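PDB 5YL7: pseudoalteromonas arctica PAMC 21717 from Pseudoalteromonas arctica, which probably hydrolyses peptide bonds as a cold-active, calcium-binding serine protease of the subtilase family. Local coordinates for residues A[12-17]-A[284-289]. Numbering follows the deposited sequence.
Sequences WHYYEQ and APHVAG
H13 and H286 meet ring to ring through one hydrogen bond, ND1 of H13 lying 2.9 Å from NE2 of H286; the bond is bent, at 140°. The two imidazoles touch at their rims, nearly perpendicular (87°). Y14 closes in on the same nitrogen: its CE1 comes to 3.4 Å from NE2 of H286, so NE2 meets a polar and a carbon neighbour on the same side. These two rings also meet at their rims, centroids 5.5 Å apart, completing a buried aromatic cluster. Within the N-terminal turn, CE1 of H13 lies 3.8 Å above one face of the Y14 ring, toward its rim. The chi1 of H13, 42°, sets CG between backbone N and carbonyl carbon, and the second torsion then turns the ND1 edge of the ring to H286.

Outside the pair, NE2 of H13 bonds to the backbone N of L259, and ND1 of H286 to the carbonyl of M282, which fixes the rotation of the central imidazole; the hydroxyl of Y14 is held by the carbonyl of A119. A leucine in place of H286 would probably leave ND1 of H13 without its mate and the H13 ring freer to turn.

The contact ties the short helix 12-15 to helix 280-297, whose N-terminal end in subtilases carries the nucleophilic serine. H286 touches T107 of helix 100-109 and A244 of edge strand 242-245, while H13 packs on P245 of the same strand.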
# COMPACT_ATOMS: atom_id res chain seq x y z
N TRP A 12 7.15 3.93 -14.85
CA TRP A 12 8.54 4.38 -14.65
C TRP A 12 9.09 4.00 -13.29
O TRP A 12 10.29 3.79 -13.08
CB TRP A 12 8.63 5.92 -14.84
CG TRP A 12 7.71 6.71 -13.97
CD1 TRP A 12 6.49 7.17 -14.23
CD2 TRP A 12 7.99 7.09 -12.59
NE1 TRP A 12 5.95 7.77 -13.14
CE2 TRP A 12 6.85 7.72 -12.11
CE3 TRP A 12 9.08 6.96 -11.72
CZ2 TRP A 12 6.74 8.20 -10.78
CZ3 TRP A 12 8.95 7.43 -10.42
CH2 TRP A 12 7.82 8.05 -9.97
N HIS A 13 8.14 4.01 -12.33
CA HIS A 13 8.42 3.76 -10.94
C HIS A 13 8.94 2.35 -10.64
O HIS A 13 9.46 2.08 -9.58
CB HIS A 13 7.21 4.14 -10.10
CG HIS A 13 5.91 3.74 -10.69
ND1 HIS A 13 5.32 2.52 -10.37
CD2 HIS A 13 5.10 4.34 -11.64
CE1 HIS A 13 4.21 2.44 -11.15
NE2 HIS A 13 4.03 3.51 -11.91
N TYR A 14 8.83 1.42 -11.58
CA TYR A 14 9.39 0.10 -11.47
C TYR A 14 10.79 -0.07 -11.98
O TYR A 14 11.46 -0.99 -11.56
CB TYR A 14 8.50 -0.93 -12.18
CG TYR A 14 7.08 -1.14 -11.61
CD1 TYR A 14 6.72 -0.67 -10.35
CD2 TYR A 14 6.16 -1.81 -12.38
CE1 TYR A 14 5.45 -0.92 -9.88
CE2 TYR A 14 4.91 -2.06 -11.90
CZ TYR A 14 4.55 -1.64 -10.64
OH TYR A 14 3.26 -1.88 -10.13
N TYR A 15 11.21 0.82 -12.89
CA TYR A 15 12.46 0.50 -13.61
C TYR A 15 13.32 1.70 -13.97
O TYR A 15 14.50 1.41 -14.34
CB TYR A 15 12.13 -0.22 -14.94
CG TYR A 15 11.47 0.63 -15.97
CD1 TYR A 15 12.22 1.33 -16.89
CD2 TYR A 15 10.09 0.73 -16.12
CE1 TYR A 15 11.71 2.09 -17.83
CE2 TYR A 15 9.47 1.51 -17.01
CZ TYR A 15 10.31 2.26 -17.95
OH TYR A 15 9.78 3.09 -18.85
N GLU A 16 12.88 2.92 -13.97
CA GLU A 16 13.82 4.04 -14.41
C GLU A 16 14.89 4.23 -13.35
O GLU A 16 14.72 4.01 -12.16
CB GLU A 16 13.06 5.32 -14.58
CG GLU A 16 12.32 5.38 -15.83
CD GLU A 16 11.75 6.73 -16.17
OE1 GLU A 16 11.70 7.64 -15.34
OE2 GLU A 16 11.28 6.91 -17.33
N GLN A 17 16.09 4.69 -13.81
CA GLN A 17 17.20 4.82 -12.88
C GLN A 17 16.99 5.89 -11.80
O GLN A 17 17.37 5.69 -10.68
CB GLN A 17 18.51 5.14 -13.71
CG GLN A 17 18.96 3.92 -14.55
CD GLN A 17 19.23 2.70 -13.72
OE1 GLN A 17 20.00 2.79 -12.74
NE2 GLN A 17 18.58 1.56 -14.06
N ALA A 284 4.16 3.43 -0.42
CA ALA A 284 4.05 2.28 0.51
C ALA A 284 3.87 0.93 -0.17
O ALA A 284 4.63 0.02 0.19
CB ALA A 284 2.98 2.55 1.58
N PRO A 285 2.99 0.78 -1.12
CA PRO A 285 2.80 -0.62 -1.72
C PRO A 285 4.00 -1.01 -2.53
O PRO A 285 4.19 -2.23 -2.71
CB PRO A 285 1.52 -0.49 -2.51
CG PRO A 285 1.40 1.01 -2.75
CD PRO A 285 1.83 1.62 -1.50
N HIS A 286 4.81 -0.10 -3.04
CA HIS A 286 6.11 -0.52 -3.61
C HIS A 286 6.91 -1.21 -2.57
O HIS A 286 7.56 -2.28 -2.82
CB HIS A 286 6.86 0.66 -4.21
CG HIS A 286 6.32 1.20 -5.52
ND1 HIS A 286 5.37 2.17 -5.62
CD2 HIS A 286 6.66 0.88 -6.82
CE1 HIS A 286 5.17 2.40 -6.92
NE2 HIS A 286 5.95 1.66 -7.67
N VAL A 287 7.01 -0.63 -1.38
CA VAL A 287 7.78 -1.21 -0.29
C VAL A 287 7.14 -2.52 0.24
O VAL A 287 7.89 -3.47 0.50
CB VAL A 287 7.99 -0.18 0.81
CG1 VAL A 287 8.78 -0.74 1.99
CG2 VAL A 287 8.62 1.04 0.25
N ALA A 288 5.84 -2.57 0.33
CA ALA A 288 5.16 -3.79 0.74
C ALA A 288 5.44 -4.87 -0.26
O ALA A 288 5.65 -6.01 0.13
CB ALA A 288 3.67 -3.54 0.91
N GLY A 289 5.45 -4.51 -1.55
CA GLY A 289 5.78 -5.55 -2.54
C GLY A 289 7.19 -6.03 -2.38
O GLY A 289 7.44 -7.24 -2.49